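Long-range contacts in inactive glucansucrase (Lactobacillus reuteri, PDB 5JBD), which belongs to glycoside hydrolase family 70, is classed as an inactive glucansucrase, and contains a (beta/alpha)8-barrel and a bound calcium ion: residues M269-D274 and E729-I734; K676-F681 and A735-A740; I686-M691 and K743-I748. All coordinates share one frame; numbering follows the deposited sequence.

Contact 1 (M269-D274 and E729-I734); sequences MGYNPD and ELANTI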
ATOM      1  N   MET A 269       9.016  24.180  -0.697  1.00 33.29           N
ATOM      2  CA  MET A 269       9.886  23.942   0.472  1.00 32.56           C
ATOM      3  C   MET A 269      11.136  24.816   0.495  1.00 32.98           C
ATOM      4  O   MET A 269      11.845  24.840   1.495  1.00 33.37           O
ATOM      5  CB  MET A 269      10.319  22.472   0.521  1.00 32.25           C
ATOM      6  CG  MET A 269       9.185  21.501   0.821  1.00 31.02           C
ATOM      7  SD  MET A 269       8.301  21.832   2.367  1.00 32.58           S
ATOM      8  CE  MET A 269       9.636  21.623   3.553  1.00 34.65           C
ATOM      9  N   GLY A 270      11.400  25.540  -0.591  1.00 33.04           N
ATOM     10  CA  GLY A 270      12.666  26.244  -0.752  1.00 34.19           C
ATOM     11  C   GLY A 270      13.840  25.298  -0.976  1.00 34.15           C
ATOM     12  O   GLY A 270      14.985  25.648  -0.702  1.00 32.94           O
ATOM     13  N   TYR A 271      13.556  24.111  -1.511  1.00 34.10           N
ATOM     14  CA  TYR A 271      14.589  23.163  -1.899  1.00 33.59           C
ATOM     15  C   TYR A 271      14.878  23.398  -3.399  1.00 33.30           C
ATOM     16  O   TYR A 271      14.594  24.485  -3.921  1.00 32.74           O
ATOM     17  CB  TYR A 271      14.117  21.739  -1.609  1.00 33.14           C
ATOM     18  CG  TYR A 271      13.845  21.394  -0.153  1.00 33.54           C
ATOM     19  CD1 TYR A 271      14.364  22.153   0.901  1.00 35.04           C
ATOM     20  CD2 TYR A 271      13.105  20.270   0.167  1.00 31.86           C
ATOM     21  CE1 TYR A 271      14.111  21.815   2.217  1.00 36.04           C
ATOM     22  CE2 TYR A 271      12.859  19.919   1.481  1.00 32.61           C
ATOM     23  CZ  TYR A 271      13.369  20.690   2.505  1.00 33.79           C
ATOM     24  OH  TYR A 271      13.120  20.345   3.812  1.00 34.47           O
ATOM     25  N   ASN A 272      15.464  22.421  -4.091  1.00 31.43           N
ATOM     26  CA  ASN A 272      15.773  22.599  -5.498  1.00 32.23           C
ATOM     27  C   ASN A 272      14.512  23.079  -6.218  1.00 33.43           C
ATOM     28  O   ASN A 272      13.498  22.384  -6.174  1.00 31.41           O
ATOM     29  CB  ASN A 272      16.252  21.297  -6.140  1.00 31.96           C
ATOM     30  CG  ASN A 272      16.827  21.521  -7.523  1.00 31.71           C
ATOM     31  OD1 ASN A 272      16.162  22.042  -8.412  1.00 31.64           O
ATOM     32  ND2 ASN A 272      18.068  21.120  -7.710  1.00 33.29           N
ATOM     33  N   PRO A 273      14.570  24.259  -6.870  1.00 34.61           N
ATOM     34  CA  PRO A 273      13.353  24.796  -7.478  1.00 34.71           C
ATOM     35  C   PRO A 273      12.803  23.983  -8.667  1.00 34.69           C
ATOM     36  O   PRO A 273      11.684  24.241  -9.077  1.00 34.58           O
ATOM     37  CB  PRO A 273      13.762  26.214  -7.913  1.00 36.31           C
ATOM     38  CG  PRO A 273      15.239  26.145  -8.083  1.00 38.31           C
ATOM     39  CD  PRO A 273      15.733  25.145  -7.082  1.00 37.04           C
ATOM     40  N   ASP A 274      13.582  23.053  -9.223  1.00 33.19           N
ATOM     41  CA  ASP A 274      13.099  22.143 -10.258  1.00 33.05           C
ATOM     42  C   ASP A 274      12.705  20.759  -9.689  1.00 30.69           C
ATOM     43  O   ASP A 274      12.409  19.845 -10.451  1.00 29.28           O
ATOM     44  CB  ASP A 274      14.160  22.000 -11.359  1.00 34.53           C
ATOM     45  CG  ASP A 274      13.632  21.283 -12.599  1.00 37.86           C
ATOM     46  OD1 ASP A 274      12.549  21.648 -13.090  1.00 36.51           O
ATOM     47  OD2 ASP A 274      14.276  20.329 -13.080  1.00 36.90           O
ATOM     48  N   GLU A 729      17.271  16.015  -0.467  1.00 28.87           N
ATOM     49  CA  GLU A 729      17.822  15.021  -1.398  1.00 27.62           C
ATOM     50  C   GLU A 729      16.799  14.656  -2.496  1.00 27.81           C
ATOM     51  O   GLU A 729      17.133  14.660  -3.678  1.00 26.46           O
ATOM     52  CB  GLU A 729      18.285  13.785  -0.632  1.00 28.56           C
ATOM     53  CG  GLU A 729      19.613  13.977   0.097  1.00 29.20           C
ATOM     54  CD  GLU A 729      19.945  12.865   1.071  1.00 29.74           C
ATOM     55  OE1 GLU A 729      19.044  12.051   1.409  1.00 27.25           O
ATOM     56  OE2 GLU A 729      21.119  12.807   1.523  1.00 28.86           O
ATOM     57  N   LEU A 730      15.555  14.395  -2.089  1.00 28.28           N
ATOM     58  CA  LEU A 730      14.463  14.119  -3.030  1.00 27.56           C
ATOM     59  C   LEU A 730      14.344  15.207  -4.109  1.00 27.69           C
ATOM     60  O   LEU A 730      14.299  14.907  -5.309  1.00 26.38           O
ATOM     61  CB  LEU A 730      13.126  13.965  -2.297  1.00 27.47           C
ATOM     62  CG  LEU A 730      11.859  13.807  -3.162  1.00 27.54           C
ATOM     63  CD1 LEU A 730      11.984  12.642  -4.130  1.00 27.30           C
ATOM     64  CD2 LEU A 730      10.636  13.613  -2.289  1.00 26.45           C
ATOM     65  N   ALA A 731      14.310  16.468  -3.686  1.00 26.81           N
ATOM     66  CA  ALA A 731      14.192  17.572  -4.645  1.00 27.17           C
ATOM     67  C   ALA A 731      15.364  17.644  -5.626  1.00 27.96           C
ATOM     68  O   ALA A 731      15.161  17.896  -6.821  1.00 27.48           O
ATOM     69  CB  ALA A 731      14.029  18.901  -3.922  1.00 27.29           C
ATOM     70  N   ASN A 732      16.588  17.434  -5.129  1.00 28.31           N
ATOM     71  CA  ASN A 732      17.765  17.374  -6.003  1.00 28.72           C
ATOM     72  C   ASN A 732      17.714  16.168  -6.939  1.00 28.46           C
ATOM     73  O   ASN A 732      18.109  16.276  -8.094  1.00 28.88           O
ATOM     74  CB  ASN A 732      19.064  17.338  -5.189  1.00 31.46           C
ATOM     75  CG  ASN A 732      19.457  18.705  -4.656  1.00 32.63           C
ATOM     76  OD1 ASN A 732      19.207  19.755  -5.281  1.00 33.27           O
ATOM     77  ND2 ASN A 732      20.075  18.704  -3.500  1.00 33.66           N
ATOM     78  N   THR A 733      17.197  15.041  -6.444  1.00 27.19           N
ATOM     79  CA  THR A 733      17.037  13.836  -7.264  1.00 27.92           C
ATOM     80  C   THR A 733      16.030  14.051  -8.396  1.00 27.84           C
ATOM     81  O   THR A 733      16.298  13.686  -9.543  1.00 27.09           O
ATOM     82  CB  THR A 733      16.638  12.625  -6.393  1.00 28.26           C
ATOM     83  OG1 THR A 733      17.637  12.438  -5.382  1.00 27.75           O
ATOM     84  CG2 THR A 733      16.513  11.354  -7.225  1.00 28.93           C
ATOM     85  N   ILE A 734      14.894  14.678  -8.080  1.00 27.42           N
ATOM     86  CA  ILE A 734      13.892  14.990  -9.109  1.00 27.16           C
ATOM     87  C   ILE A 734      14.505  15.888 -10.192  1.00 27.32           C
ATOM     88  O   ILE A 734      14.301  15.656 -11.392  1.00 27.28           O
ATOM     89  CB  ILE A 734      12.623  15.619  -8.504  1.00 26.93           C
ATOM     90  CG1 ILE A 734      11.897  14.583  -7.646  1.00 26.78           C
ATOM     91  CG2 ILE A 734      11.687  16.126  -9.605  1.00 28.81           C
ATOM     92  CD1 ILE A 734      10.848  15.153  -6.730  1.00 27.72           C
TER
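N272 and A731 mark the closest backbone approach, CA to CA 5.3 Å, where the loop that follows helix 265-269 runs over one flank of helix 727-739. Further on the gap widens, to 7.3 Å between the CA atoms of D274 and I734. The loop starts at G270, which has a positive phi and ends the helical run. Next to it, Y271 sets its CB against A731 CB at 3.7 Å, an apolar touch made by the base of the side chain. N272 carries the polar part. Its CB rests on A731 O; with CG anti to the backbone N (chi1 -169°), the amide is placed so that ND2 reaches the side chain of N732. The bond from N272 ND2 to N732 OD1 is 3.0 Å long and nearly straight (168°); it lies in the planes of both amides, although these planes stand 84° apart. The other end of the same amide is used inside the loop: N272 OD1 accepts from D274 N at 2.9 Å. One side chain thus fixes the loop's own turn and grips the helix, and both bonds together set the amide's rotation. I734 CG2 ends the contact 3.9 Å from D274 O. On another flank, T733 packs against helix 670-676. The D274 N to N272 OD1 bond closes an Asx turn, in a loop that leads into barrel strand 279-282 and packs on an outer helix of the (beta/alpha)8-barrel.

Contact 2 (K676-F681 and A735-A740); sequences KNASLF and AALHKA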
ATOM      1  N   LYS A 676      22.828  10.186  -8.878  1.00 33.54           N
ATOM      2  CA  LYS A 676      24.113   9.824  -9.482  1.00 38.27           C
ATOM      3  C   LYS A 676      23.942   9.015 -10.790  1.00 35.78           C
ATOM      4  O   LYS A 676      24.737   9.156 -11.724  1.00 35.87           O
ATOM      5  CB  LYS A 676      24.950   9.038  -8.469  1.00 42.65           C
ATOM      6  CG  LYS A 676      26.399   8.807  -8.861  1.00 49.50           C
ATOM      7  CD  LYS A 676      27.117   7.980  -7.795  1.00 53.32           C
ATOM      8  CE  LYS A 676      28.351   7.266  -8.333  1.00 57.06           C
ATOM      9  NZ  LYS A 676      29.588   8.076  -8.160  1.00 59.43           N
ATOM     10  N   ASN A 677      22.891   8.200 -10.856  1.00 34.81           N
ATOM     11  CA  ASN A 677      22.624   7.314 -12.007  1.00 34.41           C
ATOM     12  C   ASN A 677      21.582   7.839 -13.007  1.00 33.01           C
ATOM     13  O   ASN A 677      21.094   7.095 -13.850  1.00 33.28           O
ATOM     14  CB  ASN A 677      22.201   5.937 -11.479  1.00 34.60           C
ATOM     15  CG  ASN A 677      23.365   5.165 -10.901  1.00 36.20           C
ATOM     16  OD1 ASN A 677      24.130   4.569 -11.645  1.00 39.51           O
ATOM     17  ND2 ASN A 677      23.507   5.175  -9.580  1.00 35.68           N
ATOM     18  N   ALA A 678      21.265   9.127 -12.950  1.00 32.95           N
ATOM     19  CA  ALA A 678      20.179   9.680 -13.761  1.00 32.72           C
ATOM     20  C   ALA A 678      20.339   9.384 -15.254  1.00 33.29           C
ATOM     21  O   ALA A 678      19.358   9.062 -15.941  1.00 32.83           O
ATOM     22  CB  ALA A 678      20.058  11.185 -13.527  1.00 33.54           C
ATOM     23  N   SER A 679      21.572   9.481 -15.753  1.00 33.27           N
ATOM     24  CA  SER A 679      21.856   9.241 -17.178  1.00 34.72           C
ATOM     25  C   SER A 679      21.617   7.789 -17.593  1.00 33.27           C
ATOM     26  O   SER A 679      21.202   7.540 -18.721  1.00 32.96           O
ATOM     27  CB  SER A 679      23.303   9.626 -17.539  1.00 37.43           C
ATOM     28  OG  SER A 679      23.487  11.026 -17.486  1.00 40.72           O
ATOM     29  N   LEU A 680      21.882   6.848 -16.683  1.00 31.96           N
ATOM     30  CA  LEU A 680      21.580   5.433 -16.918  1.00 32.66           C
ATOM     31  C   LEU A 680      20.099   5.226 -17.237  1.00 29.29           C
ATOM     32  O   LEU A 680      19.762   4.553 -18.213  1.00 27.34           O
ATOM     33  CB  LEU A 680      21.985   4.558 -15.715  1.00 32.37           C
ATOM     34  CG  LEU A 680      21.663   3.052 -15.823  1.00 33.91           C
ATOM     35  CD1 LEU A 680      22.285   2.429 -17.079  1.00 35.05           C
ATOM     36  CD2 LEU A 680      22.122   2.324 -14.574  1.00 32.78           C
ATOM     37  N   PHE A 681      19.212   5.827 -16.440  1.00 28.00           N
ATOM     38  CA  PHE A 681      17.762   5.612 -16.646  1.00 26.96           C
ATOM     39  C   PHE A 681      17.320   6.126 -18.024  1.00 26.12           C
ATOM     40  O   PHE A 681      16.513   5.487 -18.716  1.00 25.63           O
ATOM     41  CB  PHE A 681      16.936   6.254 -15.522  1.00 27.22           C
ATOM     42  CG  PHE A 681      17.319   5.785 -14.138  1.00 27.40           C
ATOM     43  CD1 PHE A 681      17.187   4.453 -13.781  1.00 27.30           C
ATOM     44  CD2 PHE A 681      17.814   6.675 -13.199  1.00 27.39           C
ATOM     45  CE1 PHE A 681      17.548   4.012 -12.516  1.00 26.67           C
ATOM     46  CE2 PHE A 681      18.168   6.248 -11.924  1.00 28.15           C
ATOM     47  CZ  PHE A 681      18.037   4.907 -11.583  1.00 28.32           C
ATOM     48  N   ALA A 735      15.264  16.895  -9.764  1.00 28.37           N
ATOM     49  CA  ALA A 735      15.932  17.824 -10.698  1.00 29.91           C
ATOM     50  C   ALA A 735      16.939  17.107 -11.593  1.00 29.69           C
ATOM     51  O   ALA A 735      17.016  17.386 -12.794  1.00 27.12           O
ATOM     52  CB  ALA A 735      16.612  18.949  -9.945  1.00 31.10           C
ATOM     53  N   ALA A 736      17.700  16.182 -11.001  1.00 30.11           N
ATOM     54  CA  ALA A 736      18.656  15.370 -11.764  1.00 29.60           C
ATOM     55  C   ALA A 736      17.962  14.498 -12.821  1.00 28.08           C
ATOM     56  O   ALA A 736      18.428  14.414 -13.954  1.00 27.01           O
ATOM     57  CB  ALA A 736      19.499  14.510 -10.828  1.00 30.92           C
ATOM     58  N   LEU A 737      16.840  13.885 -12.461  1.00 26.16           N
ATOM     59  CA  LEU A 737      16.055  13.112 -13.426  1.00 26.60           C
ATOM     60  C   LEU A 737      15.487  14.017 -14.525  1.00 27.26           C
ATOM     61  O   LEU A 737      15.519  13.662 -15.700  1.00 25.65           O
ATOM     62  CB  LEU A 737      14.933  12.346 -12.724  1.00 25.62           C
ATOM     63  CG  LEU A 737      15.420  11.242 -11.770  1.00 25.71           C
ATOM     64  CD1 LEU A 737      14.297  10.762 -10.878  1.00 24.46           C
ATOM     65  CD2 LEU A 737      16.019  10.068 -12.540  1.00 26.66           C
ATOM     66  N   HIS A 738      14.979  15.193 -14.135  1.00 27.52           N
ATOM     67  CA  HIS A 738      14.518  16.184 -15.106  1.00 27.45           C
ATOM     68  C   HIS A 738      15.634  16.594 -16.065  1.00 28.41           C
ATOM     69  O   HIS A 738      15.407  16.672 -17.265  1.00 27.83           O
ATOM     70  CB  HIS A 738      13.975  17.441 -14.415  1.00 28.30           C
ATOM     71  CG  HIS A 738      12.599  17.282 -13.851  1.00 26.83           C
ATOM     72  ND1 HIS A 738      12.116  18.108 -12.863  1.00 26.75           N
ATOM     73  CD2 HIS A 738      11.596  16.419 -14.148  1.00 26.61           C
ATOM     74  CE1 HIS A 738      10.885  17.748 -12.558  1.00 27.01           C
ATOM     75  NE2 HIS A 738      10.548  16.720 -13.317  1.00 26.98           N
ATOM     76  N   LYS A 739      16.835  16.819 -15.531  1.00 30.57           N
ATOM     77  CA  LYS A 739      18.012  17.184 -16.346  1.00 32.90           C
ATOM     78  C   LYS A 739      18.330  16.102 -17.408  1.00 31.70           C
ATOM     79  O   LYS A 739      18.663  16.409 -18.569  1.00 29.99           O
ATOM     80  CB  LYS A 739      19.216  17.430 -15.419  1.00 36.05           C
ATOM     81  CG  LYS A 739      20.405  18.177 -16.025  1.00 42.31           C
ATOM     82  CD  LYS A 739      21.391  18.587 -14.918  1.00 47.80           C
ATOM     83  CE  LYS A 739      22.399  19.661 -15.327  1.00 53.79           C
ATOM     84  NZ  LYS A 739      22.823  19.584 -16.759  1.00 55.08           N
ATOM     85  N   ALA A 740      18.162  14.841 -17.017  1.00 30.15           N
ATOM     86  CA  ALA A 740      18.340  13.703 -17.925  1.00 30.32           C
ATOM     87  C   ALA A 740      17.192  13.490 -18.930  1.00 28.87           C
ATOM     88  O   ALA A 740      17.292  12.622 -19.790  1.00 29.91           O
ATOM     89  CB  ALA A 740      18.561  12.442 -17.108  1.00 31.27           C
TER
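A678 and A736 bring together two helices of the outer layer of the (beta/alpha)8-barrel, helix 678-683 and the last turns of helix 727-739. The packing is tight because alanines meet backbone. A678 CB sits 3.6 Å from A736 O, and in return A740 CB sits 3.7 Å from A678 O, so each segment presses a methyl group onto a carbonyl oxygen of the other. The methyls also meet directly: A678 CB is 4.1 Å from A740 CB and slightly farther from A736 CB. Such small side chains allow a close backbone approach, 5.4 Å between the CA atoms of A678 and L737, and no hydrogen bond crosses between the segments. Toward solvent the contact thins out. S679, exposed, turns its side chain away from the partner helix and brings little more than its backbone N near A740 CB. The inner side is apolar and buried. There F681 packs on I674 and I686 and meets the ring of F689 edge-to-face. L737, which touches I674 and V744 as well, sends one branch across to this phenylalanine. In L737, a chi2 of 166° sets CD1 anti to CA and leaves the other methyl directed at the F681 ring, with L737 CD2 3.9 Å from F681 CD2.

Contact 3 (I686-M691 and K743-I748); sequences ITDFWM and KVQEDI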
ATOM      1  N   ILE A 686      13.876   4.846 -20.154  1.00 25.58           N
ATOM      2  CA  ILE A 686      12.842   5.141 -19.153  1.00 24.95           C
ATOM      3  C   ILE A 686      12.438   6.597 -19.347  1.00 24.58           C
ATOM      4  O   ILE A 686      13.304   7.478 -19.428  1.00 25.14           O
ATOM      5  CB  ILE A 686      13.350   4.913 -17.715  1.00 25.41           C
ATOM      6  CG1 ILE A 686      13.654   3.424 -17.494  1.00 25.27           C
ATOM      7  CG2 ILE A 686      12.328   5.388 -16.705  1.00 24.43           C
ATOM      8  CD1 ILE A 686      14.589   3.160 -16.344  1.00 25.08           C
ATOM      9  N   THR A 687      11.140   6.839 -19.495  1.00 23.74           N
ATOM     10  CA  THR A 687      10.627   8.198 -19.672  1.00 22.96           C
ATOM     11  C   THR A 687       9.895   8.726 -18.428  1.00 22.97           C
ATOM     12  O   THR A 687       9.778   9.944 -18.256  1.00 24.77           O
ATOM     13  CB  THR A 687       9.659   8.262 -20.872  1.00 22.83           C
ATOM     14  OG1 THR A 687       8.506   7.470 -20.592  1.00 21.37           O
ATOM     15  CG2 THR A 687      10.319   7.778 -22.161  1.00 22.73           C
ATOM     16  N   ASP A 688       9.410   7.816 -17.579  1.00 21.75           N
ATOM     17  CA  ASP A 688       8.568   8.157 -16.444  1.00 22.42           C
ATOM     18  C   ASP A 688       9.018   7.372 -15.220  1.00 21.98           C
ATOM     19  O   ASP A 688       8.979   6.137 -15.217  1.00 20.70           O
ATOM     20  CB  ASP A 688       7.112   7.860 -16.790  1.00 22.51           C
ATOM     21  CG  ASP A 688       6.553   8.858 -17.795  1.00 22.65           C
ATOM     22  OD1 ASP A 688       6.146   9.971 -17.377  1.00 21.10           O
ATOM     23  OD2 ASP A 688       6.568   8.533 -19.014  1.00 21.42           O
ATOM     24  N   PHE A 689       9.443   8.098 -14.190  1.00 21.90           N
ATOM     25  CA  PHE A 689      10.095   7.516 -13.002  1.00 21.58           C
ATOM     26  C   PHE A 689       9.105   7.515 -11.847  1.00 21.93           C
ATOM     27  O   PHE A 689       8.744   8.583 -11.324  1.00 21.46           O
ATOM     28  CB  PHE A 689      11.357   8.329 -12.682  1.00 22.16           C
ATOM     29  CG  PHE A 689      12.403   7.585 -11.877  1.00 23.44           C
ATOM     30  CD1 PHE A 689      12.420   7.667 -10.499  1.00 24.25           C
ATOM     31  CD2 PHE A 689      13.391   6.835 -12.510  1.00 23.99           C
ATOM     32  CE1 PHE A 689      13.381   6.998  -9.757  1.00 24.72           C
ATOM     33  CE2 PHE A 689      14.368   6.167 -11.773  1.00 24.07           C
ATOM     34  CZ  PHE A 689      14.359   6.249 -10.397  1.00 24.54           C
ATOM     35  N   TRP A 690       8.644   6.325 -11.458  1.00 21.38           N
ATOM     36  CA  TRP A 690       7.718   6.152 -10.346  1.00 21.15           C
ATOM     37  C   TRP A 690       8.540   6.065  -9.056  1.00 23.58           C
ATOM     38  O   TRP A 690       9.291   5.095  -8.826  1.00 23.58           O
ATOM     39  CB  TRP A 690       6.812   4.928 -10.573  1.00 20.80           C
ATOM     40  CG  TRP A 690       6.044   4.363  -9.417  1.00 21.12           C
ATOM     41  CD1 TRP A 690       5.781   4.951  -8.211  1.00 23.06           C
ATOM     42  CD2 TRP A 690       5.437   3.067  -9.361  1.00 21.75           C
ATOM     43  NE1 TRP A 690       5.054   4.107  -7.410  1.00 22.85           N
ATOM     44  CE2 TRP A 690       4.830   2.941  -8.086  1.00 23.77           C
ATOM     45  CE3 TRP A 690       5.346   2.000 -10.260  1.00 21.42           C
ATOM     46  CZ2 TRP A 690       4.153   1.777  -7.684  1.00 23.18           C
ATOM     47  CZ3 TRP A 690       4.668   0.849  -9.868  1.00 22.11           C
ATOM     48  CH2 TRP A 690       4.070   0.752  -8.597  1.00 22.96           C
ATOM     49  N   MET A 691       8.378   7.083  -8.216  1.00 24.50           N
ATOM     50  CA  MET A 691       9.055   7.156  -6.919  1.00 26.13           C
ATOM     51  C   MET A 691       8.163   6.627  -5.803  1.00 25.33           C
ATOM     52  O   MET A 691       6.952   6.861  -5.781  1.00 23.04           O
ATOM     53  CB  MET A 691       9.491   8.589  -6.615  1.00 28.29           C
ATOM     54  CG  MET A 691      10.406   9.150  -7.690  1.00 30.27           C
ATOM     55  SD  MET A 691      11.581  10.419  -7.178  1.00 31.69           S
ATOM     56  CE  MET A 691      12.657   9.394  -6.181  1.00 30.87           C
ATOM     57  N   LYS A 743      10.376  12.481 -16.815  1.00 23.69           N
ATOM     58  CA  LYS A 743       9.359  13.029 -15.924  1.00 25.30           C
ATOM     59  C   LYS A 743       9.243  12.091 -14.746  1.00 24.81           C
ATOM     60  O   LYS A 743       9.601  10.913 -14.853  1.00 24.37           O
ATOM     61  CB  LYS A 743       8.009  13.166 -16.634  1.00 27.34           C
ATOM     62  CG  LYS A 743       8.034  14.116 -17.840  1.00 28.58           C
ATOM     63  CD  LYS A 743       8.271  15.558 -17.434  1.00 30.30           C
ATOM     64  CE  LYS A 743       8.088  16.489 -18.632  1.00 33.57           C
ATOM     65  NZ  LYS A 743       9.363  16.684 -19.341  1.00 35.35           N
ATOM     66  N   VAL A 744       8.762  12.621 -13.623  1.00 24.35           N
ATOM     67  CA  VAL A 744       8.758  11.900 -12.354  1.00 23.89           C
ATOM     68  C   VAL A 744       7.368  11.905 -11.717  1.00 23.13           C
ATOM     69  O   VAL A 744       6.748  12.966 -11.583  1.00 23.68           O
ATOM     70  CB  VAL A 744       9.761  12.543 -11.364  1.00 24.54           C
ATOM     71  CG1 VAL A 744       9.988  11.633 -10.158  1.00 24.65           C
ATOM     72  CG2 VAL A 744      11.090  12.866 -12.046  1.00 25.74           C
ATOM     73  N   GLN A 745       6.897  10.739 -11.282  1.00 21.60           N
ATOM     74  CA  GLN A 745       5.614  10.627 -10.577  1.00 21.16           C
ATOM     75  C   GLN A 745       5.807  10.242  -9.123  1.00 21.76           C
ATOM     76  O   GLN A 745       6.741   9.522  -8.782  1.00 23.77           O
ATOM     77  CB  GLN A 745       4.692   9.609 -11.249  1.00 21.63           C
ATOM     78  CG  GLN A 745       4.262  10.002 -12.660  1.00 21.94           C
ATOM     79  CD  GLN A 745       5.287   9.677 -13.743  1.00 23.53           C
ATOM     80  OE1 GLN A 745       5.975   8.654 -13.685  1.00 24.08           O
ATOM     81  NE2 GLN A 745       5.403  10.560 -14.734  1.00 25.35           N
ATOM     82  N   GLU A 746       4.919  10.729  -8.263  1.00 22.14           N
ATOM     83  CA  GLU A 746       4.904  10.326  -6.850  1.00 21.82           C
ATOM     84  C   GLU A 746       3.722   9.415  -6.627  1.00 21.58           C
ATOM     85  O   GLU A 746       2.639   9.626  -7.172  1.00 22.16           O
ATOM     86  CB  GLU A 746       4.813  11.546  -5.905  1.00 22.02           C
ATOM     87  CG  GLU A 746       4.543  11.246  -4.428  1.00 21.85           C
ATOM     88  CD  GLU A 746       5.624  10.432  -3.707  1.00 22.25           C
ATOM     89  OE1 GLU A 746       6.366   9.636  -4.351  1.00 21.60           O
ATOM     90  OE2 GLU A 746       5.697  10.566  -2.457  1.00 21.25           O
ATOM     91  N   ASP A 747       3.966   8.385  -5.834  1.00 21.49           N
ATOM     92  CA  ASP A 747       2.950   7.484  -5.334  1.00 21.43           C
ATOM     93  C   ASP A 747       2.132   8.249  -4.303  1.00 21.96           C
ATOM     94  O   ASP A 747       2.621   8.511  -3.205  1.00 22.68           O
ATOM     95  CB  ASP A 747       3.643   6.273  -4.680  1.00 22.34           C
ATOM     96  CG  ASP A 747       2.813   5.015  -4.707  1.00 22.24           C
ATOM     97  OD1 ASP A 747       1.585   5.113  -4.533  1.00 23.19           O
ATOM     98  OD2 ASP A 747       3.412   3.913  -4.900  1.00 22.78           O
ATOM     99  N   ILE A 748       0.905   8.614  -4.659  1.00 21.40           N
ATOM    100  CA  ILE A 748       0.024   9.398  -3.773  1.00 22.50           C
ATOM    101  C   ILE A 748      -0.957   8.427  -3.132  1.00 23.43           C
ATOM    102  O   ILE A 748      -1.510   7.567  -3.818  1.00 23.66           O
ATOM    103  CB  ILE A 748      -0.668  10.597  -4.486  1.00 22.11           C
ATOM    104  CG1 ILE A 748      -1.414  11.476  -3.462  1.00 22.18           C
ATOM    105  CG2 ILE A 748      -1.609  10.153  -5.618  1.00 22.77           C
ATOM    106  CD1 ILE A 748      -1.957  12.759  -4.038  1.00 21.95           C
TER
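D688 and K743 open a run of four parallel bridges that ends at M691 and E746. The ladder is built of K743 N to T687 O, F689 N to K743 O, Q745 N to F689 O (2.8 Å) and M691 N to Q745 O, with a weak last rung from D747 N to M691 O. On the face of D688, W690 and Q745, the Q745 chain bends at chi2 (82°), bringing its amide beside D688; Q745 NE2 donates to the anti lone pair of D688 OD1 at 2.8 Å, a bent bond (140°). Farther along, W690 NE1 points in its ring plane to D747 OD2 at 3.0 Å, meeting that oxygen from above the carboxylate plane. On the other face M691 CG lies 3.5 Å from V744 CG1, under helix 727-739.

Within its own segment T687 OG1 donates to D688 OD2, which H650 ND1 also engages from outside, while Y319 OH bonds to Q745 OE1. Y707 OH joins W690 at D747 OD2, R281 makes a salt bridge to D747 OD1, and A694 N bonds to E746 OE2. D688 and Q745 thus pair directly, whereas D747, held at both oxygens, would be restricted in rotation.

All three contacts converge on one beta-alpha-beta crossover of the barrel, made of strand 688-691, helix 727-739 and strand 743-748: the helix serves contacts 1 and 2, and the two strands pair in contact 3. Their centres lie 12 to 15 Å apart. D274 O of contact 1 probably accepts a hydrogen bond from H738 ND1 of contact 2 (3.0 Å). Contact 2 leads into contact 3 along the chain, where F681 O and I686 N are 3.1 Å apart, and through packing of L737 CD1 on F689 CD1 at 3.6 Å. L730 CD1 of contact 1 rests 3.8 Å from M691 SD. The calcium ligand N751 lies three residues beyond I748 of contact 3.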